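Local coordinates for flagella basal body P-ring formation protein FlgA (Salmonella typhimurium, PDB 3TEE) that takes part in assembly of the flagellar P-ring in the periplasm, where it may act as a chaperone or modulator of that process, at residues P34-P39 / A57-E62; N69-G74 / R98-Q103; R107-I112 / Q128-T133. One frame throughout, in Å; residues are numbered along the deposited sequence.

Overall arrangement
The three contacts follow one another along the chain and show how a long strand, 62-79, can tie distant parts of an elongated molecule together. Contact 1 (34-39 with 57-62) has its centre about 37 Å from the centre of the chain, where strand 53-59 turns into strand 62-79. Contact 2 sits further along the same sheet, centred about 28 Å from contact 1; a glycerol, probably from the crystallisation liquor, bridges its segments. Contact 3, centred about 14 Å from contact 2, joins two loops beside the far end of strand 62-79. Contacts 2 and 3 touch through Leu-101 CD2 and Leu-110 CD2, 4.0 Å apart, whereas contacts 1 and 3 stay about 24 Å apart at the nearest atoms.

Contact 1: P34-P39 / A57-E62; sequences PSCEQP and ARCANE
Cys-36 and Cys-59 are joined by a disulfide, the covalent centre of a contact that is close-packed on one side and exposed on the other. Cys-36 SG and Cys-59 SG are 2.0 Å apart, with a torsion of -73° about the bond. On the packed side Pro-34 and Pro-39 bring their rings up to the end of strand 53-59. Pro-34 CB lies 3.5 Å from Cys-59 SG, and Pro-34 CG reaches Ala-57 CB at 3.9 Å. Pro-39 CB lies 4.0 Å from Cys-59 SG, and Pro-39 CA makes a CA-H...O contact to Arg-58 O (3.3 Å). Ile-3 of helix 2-14 touches Pro-34 from beyond the two segments.

The strand ends in a type II beta turn from Cys-59 to Glu-62, closed by backbone bonds in both directions between these two residues. The disulfide and the bonds between Ser-35 and Glu-62 fasten this tip of the hairpin of strands 53-59 and 62-79 to loop 34-39. Toward the more exposed side the packing gives way to polar bonds. Glu-62, extended beyond CG, receives Ser-35 with both carboxylate oxygens: Glu-62 OE1 takes Ser-35 N at 3.0 Å, 18° out of the carboxylate plane, and Glu-62 OE2 accepts from Ser-35 OG at 2.7 Å through its syn lone pair. Ser-35 OG is turned beside its own backbone N (chi1 -53°), which lets one residue present both donors. Glu-62 OE1 also has a salt bridge to Arg-64.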
ATOM      1  N   PRO A  34     -13.144  -4.286 -33.455  1.00 39.18           N
ATOM      2  CA  PRO A  34     -12.359  -5.294 -34.206  1.00 38.98           C
ATOM      3  C   PRO A  34     -13.255  -6.142 -35.126  1.00 42.89           C
ATOM      4  O   PRO A  34     -14.411  -6.398 -34.781  1.00 41.01           O
ATOM      5  CB  PRO A  34     -11.737  -6.143 -33.102  1.00 40.06           C
ATOM      6  CG  PRO A  34     -12.577  -5.909 -31.916  1.00 42.56           C
ATOM      7  CD  PRO A  34     -13.036  -4.506 -32.001  1.00 38.60           C
ATOM      8  N   SER A  35     -12.745  -6.534 -36.300  1.00 41.15           N
ATOM      9  CA  SER A  35     -13.502  -7.326 -37.284  1.00 41.90           C
ATOM     10  C   SER A  35     -13.412  -8.819 -37.024  1.00 46.24           C
ATOM     11  O   SER A  35     -14.283  -9.560 -37.482  1.00 47.08           O
ATOM     12  CB  SER A  35     -12.979  -7.062 -38.693  1.00 48.26           C
ATOM     13  OG  SER A  35     -12.958  -5.675 -38.984  1.00 64.13           O
ATOM     14  N   CYS A  36     -12.312  -9.291 -36.401  1.00 39.99           N
ATOM     15  CA  CYS A  36     -12.143 -10.725 -36.215  1.00 38.28           C
ATOM     16  C   CYS A  36     -13.064 -11.310 -35.151  1.00 41.17           C
ATOM     17  O   CYS A  36     -13.633 -10.579 -34.334  1.00 40.00           O
ATOM     18  CB  CYS A  36     -10.682 -11.085 -35.973  1.00 38.20           C
ATOM     19  SG  CYS A  36     -10.038 -10.464 -34.401  1.00 40.41           S
ATOM     20  N   GLU A  37     -13.186 -12.640 -35.159  1.00 38.64           N
ATOM     21  CA  GLU A  37     -14.041 -13.416 -34.254  1.00 39.39           C
ATOM     22  C   GLU A  37     -13.524 -13.368 -32.809  1.00 40.47           C
ATOM     23  O   GLU A  37     -14.322 -13.266 -31.875  1.00 38.23           O
ATOM     24  CB  GLU A  37     -14.031 -14.871 -34.748  1.00 42.43           C
ATOM     25  CG  GLU A  37     -15.139 -15.760 -34.229  1.00 62.14           C
ATOM     26  CD  GLU A  37     -15.102 -17.140 -34.856  1.00 95.20           C
ATOM     27  OE1 GLU A  37     -15.149 -17.231 -36.104  1.00 95.65           O
ATOM     28  OE2 GLU A  37     -15.004 -18.131 -34.098  1.00 96.46           O
ATOM     29  N   GLN A  38     -12.189 -13.496 -32.632  1.00 35.47           N
ATOM     30  CA  GLN A  38     -11.590 -13.555 -31.310  1.00 35.30           C
ATOM     31  C   GLN A  38     -10.457 -12.506 -31.192  1.00 37.30           C
ATOM     32  O   GLN A  38      -9.288 -12.865 -31.273  1.00 35.80           O
ATOM     33  CB  GLN A  38     -11.076 -15.001 -31.057  1.00 36.99           C
ATOM     34  CG  GLN A  38     -10.720 -15.281 -29.585  1.00 38.73           C
ATOM     35  CD  GLN A  38      -9.884 -16.535 -29.398  1.00 50.52           C
ATOM     36  OE1 GLN A  38      -9.679 -17.339 -30.317  1.00 50.56           O
ATOM     37  NE2 GLN A  38      -9.288 -16.666 -28.229  1.00 49.03           N
ATOM     38  N   PRO A  39     -10.770 -11.207 -31.045  1.00 33.98           N
ATOM     39  CA  PRO A  39      -9.680 -10.220 -30.918  1.00 33.14           C
ATOM     40  C   PRO A  39      -8.843 -10.441 -29.668  1.00 34.81           C
ATOM     41  O   PRO A  39      -9.346 -10.969 -28.680  1.00 32.66           O
ATOM     42  CB  PRO A  39     -10.413  -8.877 -30.835  1.00 34.22           C
ATOM     43  CG  PRO A  39     -11.812  -9.200 -30.476  1.00 38.89           C
ATOM     44  CD  PRO A  39     -12.107 -10.575 -30.939  1.00 34.89           C
ATOM     45  N   ALA A  57      -7.578  -3.722 -28.900  1.00 31.04           N
ATOM     46  CA  ALA A  57      -8.172  -4.952 -29.436  1.00 30.13           C
ATOM     47  C   ALA A  57      -7.476  -5.240 -30.751  1.00 33.40           C
ATOM     48  O   ALA A  57      -7.545  -4.430 -31.688  1.00 31.53           O
ATOM     49  CB  ALA A  57      -9.674  -4.778 -29.644  1.00 29.45           C
ATOM     50  N   ARG A  58      -6.742  -6.357 -30.805  1.00 30.05           N
ATOM     51  CA  ARG A  58      -5.977  -6.687 -32.001  1.00 30.78           C
ATOM     52  C   ARG A  58      -6.611  -7.794 -32.797  1.00 33.48           C
ATOM     53  O   ARG A  58      -7.080  -8.760 -32.218  1.00 32.63           O
ATOM     54  CB  ARG A  58      -4.537  -7.112 -31.645  1.00 33.06           C
ATOM     55  CG  ARG A  58      -3.628  -5.976 -31.165  1.00 36.42           C
ATOM     56  CD  ARG A  58      -2.213  -6.526 -30.997  1.00 39.44           C
ATOM     57  NE  ARG A  58      -1.212  -5.491 -30.722  1.00 43.72           N
ATOM     58  CZ  ARG A  58      -0.993  -4.965 -29.524  1.00 52.15           C
ATOM     59  NH1 ARG A  58      -0.059  -4.038 -29.361  1.00 43.03           N
ATOM     60  NH2 ARG A  58      -1.717  -5.346 -28.482  1.00 41.89           N
ATOM     61  N   CYS A  59      -6.537  -7.686 -34.117  1.00 31.96           N
ATOM     62  CA  CYS A  59      -6.950  -8.705 -35.094  1.00 33.50           C
ATOM     63  C   CYS A  59      -5.836  -8.700 -36.116  1.00 36.66           C
ATOM     64  O   CYS A  59      -4.999  -7.783 -36.108  1.00 35.57           O
ATOM     65  CB  CYS A  59      -8.274  -8.330 -35.769  1.00 35.55           C
ATOM     66  SG  CYS A  59      -9.729  -8.463 -34.718  1.00 39.74           S
ATOM     67  N   ALA A  60      -5.837  -9.673 -37.046  1.00 34.32           N
ATOM     68  CA  ALA A  60      -4.896  -9.637 -38.161  1.00 36.73           C
ATOM     69  C   ALA A  60      -5.140  -8.261 -38.869  1.00 42.42           C
ATOM     70  O   ALA A  60      -6.298  -7.898 -39.106  1.00 42.88           O
ATOM     71  CB  ALA A  60      -5.203 -10.776 -39.127  1.00 38.31           C
ATOM     72  N   ASN A  61      -4.083  -7.477 -39.115  1.00 39.57           N
ATOM     73  CA  ASN A  61      -4.203  -6.142 -39.750  1.00 41.05           C
ATOM     74  C   ASN A  61      -5.018  -5.083 -39.010  1.00 41.25           C
ATOM     75  O   ASN A  61      -5.403  -4.087 -39.637  1.00 39.96           O
ATOM     76  CB  ASN A  61      -4.652  -6.217 -41.245  1.00 48.74           C
ATOM     77  CG  ASN A  61      -4.061  -7.369 -41.988  1.00 65.92           C
ATOM     78  OD1 ASN A  61      -2.842  -7.498 -42.110  1.00 62.76           O
ATOM     79  ND2 ASN A  61      -4.921  -8.274 -42.410  1.00 60.72           N
ATOM     80  N   GLU A  62      -5.283  -5.258 -37.690  1.00 34.82           N
ATOM     81  CA  GLU A  62      -5.974  -4.219 -36.933  1.00 33.45           C
ATOM     82  C   GLU A  62      -5.426  -4.081 -35.544  1.00 35.75           C
ATOM     83  O   GLU A  62      -5.180  -5.080 -34.881  1.00 35.34           O
ATOM     84  CB  GLU A  62      -7.492  -4.473 -36.792  1.00 35.18           C
ATOM     85  CG  GLU A  62      -8.268  -4.544 -38.096  1.00 46.69           C
ATOM     86  CD  GLU A  62      -9.701  -5.017 -37.946  1.00 53.18           C
ATOM     87  OE1 GLU A  62     -10.283  -4.849 -36.852  1.00 41.48           O
ATOM     88  OE2 GLU A  62     -10.254  -5.526 -38.943  1.00 62.16           O
TER

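Contact 2: N69-G74 / R98-Q103. With GOL (glycerol), chain D.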
ATOM      1  N   ASN A  69     -16.390   1.769 -20.497  1.00 30.91           N
ATOM      2  CA  ASN A  69     -16.666   2.100 -19.112  1.00 31.08           C
ATOM      3  C   ASN A  69     -16.882   0.745 -18.404  1.00 33.22           C
ATOM      4  O   ASN A  69     -17.668  -0.084 -18.860  1.00 32.40           O
ATOM      5  CB  ASN A  69     -17.895   2.999 -18.959  1.00 31.34           C
ATOM      6  CG  ASN A  69     -18.199   3.241 -17.488  1.00 39.07           C
ATOM      7  OD1 ASN A  69     -19.042   2.579 -16.897  1.00 35.64           O
ATOM      8  ND2 ASN A  69     -17.405   4.064 -16.832  1.00 35.13           N
ATOM      9  N   VAL A  70     -16.158   0.525 -17.324  1.00 28.95           N
ATOM     10  CA  VAL A  70     -16.265  -0.726 -16.570  1.00 28.45           C
ATOM     11  C   VAL A  70     -16.807  -0.424 -15.171  1.00 30.78           C
ATOM     12  O   VAL A  70     -16.135   0.197 -14.357  1.00 31.67           O
ATOM     13  CB  VAL A  70     -14.914  -1.478 -16.514  1.00 30.70           C
ATOM     14  CG1 VAL A  70     -15.021  -2.779 -15.711  1.00 28.87           C
ATOM     15  CG2 VAL A  70     -14.354  -1.729 -17.916  1.00 30.48           C
ATOM     16  N   GLN A  71     -18.017  -0.876 -14.905  1.00 29.36           N
ATOM     17  CA  GLN A  71     -18.609  -0.751 -13.562  1.00 28.92           C
ATOM     18  C   GLN A  71     -18.203  -2.005 -12.799  1.00 32.90           C
ATOM     19  O   GLN A  71     -18.465  -3.113 -13.269  1.00 31.31           O
ATOM     20  CB  GLN A  71     -20.138  -0.662 -13.648  1.00 30.13           C
ATOM     21  CG  GLN A  71     -20.656   0.538 -14.437  1.00 36.43           C
ATOM     22  CD  GLN A  71     -22.163   0.655 -14.410  1.00 52.32           C
ATOM     23  OE1 GLN A  71     -22.894  -0.283 -14.074  1.00 38.65           O
ATOM     24  NE2 GLN A  71     -22.666   1.841 -14.712  1.00 56.31           N
ATOM     25  N   ALA A  72     -17.506  -1.849 -11.663  1.00 29.27           N
ATOM     26  CA  ALA A  72     -17.077  -3.015 -10.882  1.00 29.37           C
ATOM     27  C   ALA A  72     -17.542  -2.830  -9.459  1.00 32.75           C
ATOM     28  O   ALA A  72     -17.264  -1.785  -8.863  1.00 32.07           O
ATOM     29  CB  ALA A  72     -15.556  -3.189 -10.942  1.00 30.38           C
ATOM     30  N   THR A  73     -18.348  -3.780  -8.952  1.00 28.15           N
ATOM     31  CA  THR A  73     -18.877  -3.738  -7.573  1.00 27.71           C
ATOM     32  C   THR A  73     -18.138  -4.801  -6.762  1.00 32.95           C
ATOM     33  O   THR A  73     -17.927  -5.912  -7.243  1.00 30.13           O
ATOM     34  CB  THR A  73     -20.420  -3.895  -7.529  1.00 31.99           C
ATOM     35  OG1 THR A  73     -21.013  -2.863  -8.309  1.00 30.65           O
ATOM     36  CG2 THR A  73     -20.999  -3.784  -6.107  1.00 29.27           C
ATOM     37  N   GLY A  74     -17.702  -4.415  -5.566  1.00 29.48           N
ATOM     38  CA  GLY A  74     -16.962  -5.294  -4.682  1.00 29.90           C
ATOM     39  C   GLY A  74     -16.693  -4.621  -3.353  1.00 34.36           C
ATOM     40  O   GLY A  74     -17.207  -3.529  -3.071  1.00 31.40           O
ATOM     41  N   ARG A  98     -19.623  -2.972   0.652  1.00 34.23           N
ATOM     42  CA  ARG A  98     -19.816  -3.336  -0.754  1.00 33.58           C
ATOM     43  C   ARG A  98     -20.206  -2.077  -1.518  1.00 35.78           C
ATOM     44  O   ARG A  98     -21.095  -1.341  -1.089  1.00 35.54           O
ATOM     45  CB  ARG A  98     -20.929  -4.404  -0.898  1.00 35.68           C
ATOM     46  CG  ARG A  98     -21.210  -4.815  -2.373  1.00 41.44           C
ATOM     47  CD  ARG A  98     -22.518  -5.629  -2.581  1.00 51.08           C
ATOM     48  NE  ARG A  98     -22.775  -5.978  -4.001  1.00 44.89           N
ATOM     49  CZ  ARG A  98     -21.983  -6.778  -4.702  1.00 43.20           C
ATOM     50  NH1 ARG A  98     -22.241  -7.026  -5.980  1.00 40.46           N
ATOM     51  NH2 ARG A  98     -20.896  -7.296  -4.147  1.00 34.31           N
ATOM     52  N   GLY A  99     -19.530  -1.814  -2.634  1.00 30.34           N
ATOM     53  CA  GLY A  99     -19.869  -0.631  -3.410  1.00 29.64           C
ATOM     54  C   GLY A  99     -19.218  -0.634  -4.776  1.00 33.58           C
ATOM     55  O   GLY A  99     -18.437  -1.538  -5.107  1.00 31.62           O
ATOM     56  N   ARG A 100     -19.505   0.416  -5.540  1.00 29.36           N
ATOM     57  CA  ARG A 100     -18.952   0.635  -6.867  1.00 30.15           C
ATOM     58  C   ARG A 100     -17.480   1.097  -6.759  1.00 33.21           C
ATOM     59  O   ARG A 100     -17.181   2.262  -6.420  1.00 29.92           O
ATOM     60  CB  ARG A 100     -19.844   1.630  -7.629  1.00 30.90           C
ATOM     61  CG  ARG A 100     -21.128   0.996  -8.196  1.00 32.54           C
ATOM     62  CD  ARG A 100     -20.891   0.270  -9.541  1.00 33.61           C
ATOM     63  NE  ARG A 100     -20.410   1.220 -10.545  1.00 34.43           N
ATOM     64  CZ  ARG A 100     -21.190   2.067 -11.211  1.00 46.43           C
ATOM     65  NH1 ARG A 100     -22.508   2.034 -11.051  1.00 36.75           N
ATOM     66  NH2 ARG A 100     -20.661   2.935 -12.058  1.00 37.14           N
ATOM     67  N   LEU A 101     -16.551   0.150  -6.993  1.00 28.79           N
ATOM     68  CA  LEU A 101     -15.096   0.409  -6.935  1.00 29.12           C
ATOM     69  C   LEU A 101     -14.679   1.534  -7.860  1.00 32.60           C
ATOM     70  O   LEU A 101     -13.803   2.314  -7.513  1.00 32.41           O
ATOM     71  CB  LEU A 101     -14.288  -0.869  -7.272  1.00 28.69           C
ATOM     72  CG  LEU A 101     -14.655  -2.125  -6.473  1.00 32.82           C
ATOM     73  CD1 LEU A 101     -13.832  -3.322  -6.966  1.00 33.45           C
ATOM     74  CD2 LEU A 101     -14.469  -1.920  -4.962  1.00 32.38           C
ATOM     75  N   ASP A 102     -15.329   1.631  -9.020  1.00 31.17           N
ATOM     76  CA  ASP A 102     -15.040   2.648 -10.032  1.00 31.17           C
ATOM     77  C   ASP A 102     -15.527   4.031  -9.585  1.00 35.14           C
ATOM     78  O   ASP A 102     -15.213   5.020 -10.241  1.00 34.79           O
ATOM     79  CB  ASP A 102     -15.645   2.265 -11.405  1.00 31.11           C
ATOM     80  CG  ASP A 102     -17.136   2.025 -11.340  1.00 33.91           C
ATOM     81  OD1 ASP A 102     -17.558   1.040 -10.649  1.00 32.02           O
ATOM     82  OD2 ASP A 102     -17.897   2.813 -11.967  1.00 32.19           O
ATOM     83  N   GLN A 103     -16.293   4.109  -8.483  1.00 32.48           N
ATOM     84  CA  GLN A 103     -16.743   5.421  -7.962  1.00 31.38           C
ATOM     85  C   GLN A 103     -16.009   5.813  -6.686  1.00 35.27           C
ATOM     86  O   GLN A 103     -16.282   6.871  -6.110  1.00 36.10           O
ATOM     87  CB  GLN A 103     -18.263   5.467  -7.781  1.00 32.30           C
ATOM     88  CG  GLN A 103     -18.989   5.518  -9.134  1.00 40.96           C
ATOM     89  CD  GLN A 103     -20.472   5.371  -9.030  1.00 54.20           C
ATOM     90  OE1 GLN A 103     -21.007   4.792  -8.081  1.00 49.24           O
ATOM     91  NE2 GLN A 103     -21.171   5.893 -10.025  1.00 53.25           N
TER
HETATM   92  C1  GOL D 303     -15.780   6.083 -13.834  1.00 59.81           C
HETATM   93  O1  GOL D 303     -15.614   7.511 -13.701  1.00 62.99           O
HETATM   94  C2  GOL D 303     -17.125   5.554 -13.379  1.00 58.22           C
HETATM   95  O2  GOL D 303     -17.359   4.327 -14.031  1.00 55.50           O
HETATM   96  C3  GOL D 303     -18.318   6.534 -13.601  1.00 58.65           C
HETATM   97  O3  GOL D 303     -19.580   5.852 -13.370  1.00 58.71           O
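The carboxylate of Asp-102, not a backbone carbonyl, accepts the backbone N-H of Ala-72, just where strand 98-100 gives way to a 3-10 turn. This is the end of strand 94-100, where its antiparallel pairing with strand 62-79 stops; the short segments of the two run at 169° to each other. Gly-74 and Gly-99 form the hydrogen-bonded pair, and Thr-73 and Arg-100 the non-hydrogen-bonded one beside it. Leu-101 N still reaches Ala-72 O at 2.8 Å, but the chain then curls away.

From there the side chains take over. Asp-102 OD1 meets Ala-72 N at 3.1 Å, with the donor above the carboxylate plane, while the syn lone pairs of both oxygens serve Arg-100, whose partners lie in its guanidinium plane. That arginine is bent at chi2 and chi3, which folds it back on its own segment to grip the carboxylate side-on, Arg-100 NE to Asp-102 OD1 and Arg-100 NH2 to Asp-102 OD2 (2.8 Å). The two bonds fix the rotation of both groups. Over one guanidinium face lies Gln-71, its amide stacked at 26° to the guanidinium plane and Gln-71 CG 3.4 Å from Arg-100 NH2; the opposite face has Gln-103 CD.

Next along the same face of the sheet, Thr-73 presents OG1 to the CD of Arg-100 and CG2 to the face of the Arg-98 guanidinium, Thr-73 CG2 lying 3.5 Å from Arg-98 CZ. Asp-20 and Glu-21 make salt bridges to Arg-98. At the other end a glycerol, probably from the crystallisation liquor, bridges the segments: its O2 accepts from Asn-69 ND2 and donates to Asp-102 OD2 at 2.6 Å.

Contact 3: R107-I112 / Q128-T133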
ATOM      1  N   ARG A 107      -6.862   5.732  -4.465  1.00 41.04           N
ATOM      2  CA  ARG A 107      -6.115   4.859  -3.562  1.00 41.54           C
ATOM      3  C   ARG A 107      -6.928   4.383  -2.331  1.00 41.73           C
ATOM      4  O   ARG A 107      -6.418   4.388  -1.209  1.00 40.93           O
ATOM      5  CB  ARG A 107      -4.779   5.510  -3.143  1.00 45.95           C
ATOM      6  CG  ARG A 107      -3.751   5.600  -4.285  1.00 62.36           C
ATOM      7  CD  ARG A 107      -2.556   6.447  -3.885  1.00 74.53           C
ATOM      8  NE  ARG A 107      -1.619   5.714  -3.033  1.00 84.95           N
ATOM      9  CZ  ARG A 107      -0.834   6.279  -2.121  1.00104.29           C
ATOM     10  NH1 ARG A 107      -0.879   7.591  -1.915  1.00 90.70           N
ATOM     11  NH2 ARG A 107      -0.011   5.535  -1.393  1.00 96.89           N
ATOM     12  N   THR A 108      -8.186   3.978  -2.551  1.00 36.05           N
ATOM     13  CA  THR A 108      -9.001   3.423  -1.468  1.00 35.28           C
ATOM     14  C   THR A 108      -8.444   2.027  -1.216  1.00 37.24           C
ATOM     15  O   THR A 108      -8.201   1.273  -2.171  1.00 35.74           O
ATOM     16  CB  THR A 108     -10.502   3.365  -1.846  1.00 37.48           C
ATOM     17  OG1 THR A 108     -10.981   4.694  -2.012  1.00 32.36           O
ATOM     18  CG2 THR A 108     -11.358   2.636  -0.782  1.00 36.49           C
ATOM     19  N   VAL A 109      -8.273   1.674   0.062  1.00 32.45           N
ATOM     20  CA  VAL A 109      -7.819   0.346   0.456  1.00 32.55           C
ATOM     21  C   VAL A 109      -8.929  -0.667   0.119  1.00 38.20           C
ATOM     22  O   VAL A 109     -10.091  -0.448   0.467  1.00 35.46           O
ATOM     23  CB  VAL A 109      -7.414   0.291   1.955  1.00 36.11           C
ATOM     24  CG1 VAL A 109      -7.017  -1.127   2.354  1.00 36.78           C
ATOM     25  CG2 VAL A 109      -6.279   1.270   2.258  1.00 35.35           C
ATOM     26  N   LEU A 110      -8.575  -1.767  -0.566  1.00 36.85           N
ATOM     27  CA  LEU A 110      -9.573  -2.771  -0.935  1.00 38.65           C
ATOM     28  C   LEU A 110      -9.462  -4.024  -0.087  1.00 46.82           C
ATOM     29  O   LEU A 110     -10.463  -4.699   0.186  1.00 46.99           O
ATOM     30  CB  LEU A 110      -9.471  -3.127  -2.431  1.00 38.79           C
ATOM     31  CG  LEU A 110      -9.581  -1.975  -3.429  1.00 42.18           C
ATOM     32  CD1 LEU A 110      -9.406  -2.477  -4.844  1.00 42.64           C
ATOM     33  CD2 LEU A 110     -10.900  -1.197  -3.265  1.00 40.62           C
ATOM     34  N   ASP A 111      -8.244  -4.312   0.351  1.00 45.68           N
ATOM     35  CA  ASP A 111      -7.911  -5.494   1.121  1.00 45.75           C
ATOM     36  C   ASP A 111      -7.713  -5.111   2.567  1.00 47.19           C
ATOM     37  O   ASP A 111      -6.817  -4.335   2.877  1.00 47.74           O
ATOM     38  CB  ASP A 111      -6.647  -6.130   0.520  1.00 48.27           C
ATOM     39  CG  ASP A 111      -6.015  -7.262   1.301  1.00 66.09           C
ATOM     40  OD1 ASP A 111      -4.802  -7.494   1.116  1.00 70.71           O
ATOM     41  OD2 ASP A 111      -6.738  -7.935   2.079  1.00 67.93           O
ATOM     42  N   ILE A 112      -8.537  -5.676   3.450  1.00 42.34           N
ATOM     43  CA  ILE A 112      -8.515  -5.440   4.890  1.00 43.43           C
ATOM     44  C   ILE A 112      -7.133  -5.730   5.526  1.00 48.70           C
ATOM     45  O   ILE A 112      -6.794  -5.142   6.547  1.00 46.94           O
ATOM     46  CB  ILE A 112      -9.674  -6.240   5.548  1.00 47.29           C
ATOM     47  CG1 ILE A 112     -10.064  -5.714   6.938  1.00 47.39           C
ATOM     48  CG2 ILE A 112      -9.409  -7.757   5.536  1.00 50.45           C
ATOM     49  CD1 ILE A 112     -10.851  -4.375   6.939  1.00 51.65           C
ATOM     50  N   GLN A 128     -16.765   6.799   5.609  1.00 30.33           N
ATOM     51  CA  GLN A 128     -15.658   7.268   4.769  1.00 31.03           C
ATOM     52  C   GLN A 128     -14.829   6.090   4.189  1.00 31.43           C
ATOM     53  O   GLN A 128     -14.328   5.289   4.963  1.00 28.88           O
ATOM     54  CB  GLN A 128     -14.735   8.141   5.636  1.00 32.94           C
ATOM     55  CG  GLN A 128     -13.861   9.120   4.892  1.00 54.23           C
ATOM     56  CD  GLN A 128     -13.635  10.423   5.636  1.00 59.26           C
ATOM     57  OE1 GLN A 128     -13.878  10.578   6.861  1.00 43.40           O
ATOM     58  NE2 GLN A 128     -13.127  11.389   4.900  1.00 50.61           N
ATOM     59  N   PRO A 129     -14.576   6.014   2.864  1.00 30.45           N
ATOM     60  CA  PRO A 129     -13.638   4.993   2.363  1.00 30.68           C
ATOM     61  C   PRO A 129     -12.239   5.302   2.907  1.00 32.77           C
ATOM     62  O   PRO A 129     -11.843   6.485   3.021  1.00 31.71           O
ATOM     63  CB  PRO A 129     -13.679   5.190   0.835  1.00 32.22           C
ATOM     64  CG  PRO A 129     -14.961   5.920   0.569  1.00 35.90           C
ATOM     65  CD  PRO A 129     -15.099   6.842   1.757  1.00 32.41           C
ATOM     66  N   VAL A 130     -11.516   4.258   3.309  1.00 28.97           N
ATOM     67  CA  VAL A 130     -10.174   4.413   3.862  1.00 29.66           C
ATOM     68  C   VAL A 130      -9.188   4.519   2.695  1.00 36.27           C
ATOM     69  O   VAL A 130      -9.017   3.554   1.936  1.00 35.42           O
ATOM     70  CB  VAL A 130      -9.803   3.282   4.855  1.00 33.25           C
ATOM     71  CG1 VAL A 130      -8.334   3.378   5.290  1.00 34.11           C
ATOM     72  CG2 VAL A 130     -10.733   3.297   6.076  1.00 32.73           C
ATOM     73  N   GLN A 131      -8.573   5.691   2.541  1.00 34.62           N
ATOM     74  CA  GLN A 131      -7.564   5.913   1.491  1.00 35.69           C
ATOM     75  C   GLN A 131      -6.167   5.818   2.070  1.00 41.34           C
ATOM     76  O   GLN A 131      -5.965   6.156   3.235  1.00 40.37           O
ATOM     77  CB  GLN A 131      -7.759   7.261   0.804  1.00 37.13           C
ATOM     78  CG  GLN A 131      -9.079   7.378   0.045  1.00 39.87           C
ATOM     79  CD  GLN A 131      -9.305   8.823  -0.322  1.00 50.33           C
ATOM     80  OE1 GLN A 131      -9.998   9.559   0.384  1.00 44.05           O
ATOM     81  NE2 GLN A 131      -8.708   9.269  -1.423  1.00 37.88           N
ATOM     82  N   LEU A 132      -5.202   5.334   1.271  1.00 41.98           N
ATOM     83  CA  LEU A 132      -3.783   5.220   1.679  1.00 43.47           C
ATOM     84  C   LEU A 132      -3.185   6.569   2.137  1.00 48.23           C
ATOM     85  O   LEU A 132      -2.386   6.596   3.070  1.00 48.69           O
ATOM     86  CB  LEU A 132      -2.933   4.580   0.566  1.00 43.91           C
ATOM     87  CG  LEU A 132      -3.180   3.090   0.281  1.00 48.48           C
ATOM     88  CD1 LEU A 132      -2.421   2.651  -0.954  1.00 54.54           C
ATOM     89  CD2 LEU A 132      -2.751   2.214   1.458  1.00 48.16           C
ATOM     90  N   THR A 133      -3.641   7.686   1.543  1.00 45.87           N
ATOM     91  CA  THR A 133      -3.218   9.041   1.939  1.00 46.93           C
ATOM     92  C   THR A 133      -3.709   9.459   3.340  1.00 49.42           C
ATOM     93  O   THR A 133      -3.190  10.433   3.881  1.00 49.82           O
ATOM     94  CB  THR A 133      -3.662  10.076   0.892  1.00 58.98           C
ATOM     95  OG1 THR A 133      -5.053   9.893   0.586  1.00 55.27           O
ATOM     96  CG2 THR A 133      -2.821  10.025  -0.377  1.00 58.95           C
TER
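Thr-108 and Gln-131 face each other in a single backbone bridge, CA to CA 4.1 Å, between two loops without regular strand structure. Its hydrogen bonds run in opposite directions: Leu-132 N donates to Arg-107 O at 2.9 Å, and Val-109 N to Val-130 O at 2.8 Å with an N-H...O angle of 172°. The same two carbonyl oxygens also receive CA-H...O contacts, from Gln-131 CA and Thr-108 CA respectively. Outside the pair, Thr-108 OG1 bonds to Pro-105 O and Gln-131 NE2 to Pro-106 O. Val-77 of strand 62-79 bonds through its backbone to both Val-109 and Val-130, fastening the loops to the long strand.

Apolar packing occupies the side of Val-109, which Val-77 also touches. Val-109 CG1 is anti to the backbone N (chi1 177°), which leaves CG2 anti to the carbonyl carbon; Val-109 CG2 meets Leu-132 CD2 at 3.7 Å and Val-130 CG1 at 4.2 Å. Thr-108 CG2 packs on Pro-129 CB at 3.8 Å.

The cationic part is Arg-107. Bent at chi3, its chain crosses Leu-132 at about a right angle and lays one guanidinium face over Leu-132 CB, 3.6 Å from Arg-107 NH2; Arg-107 NH1 approaches Thr-133 CG2. Across the two segments the guanidinium therefore meets carbon and makes no polar bond, so directional hold between the loops comes from the backbone, with side chains adding mainly van der Waals contact.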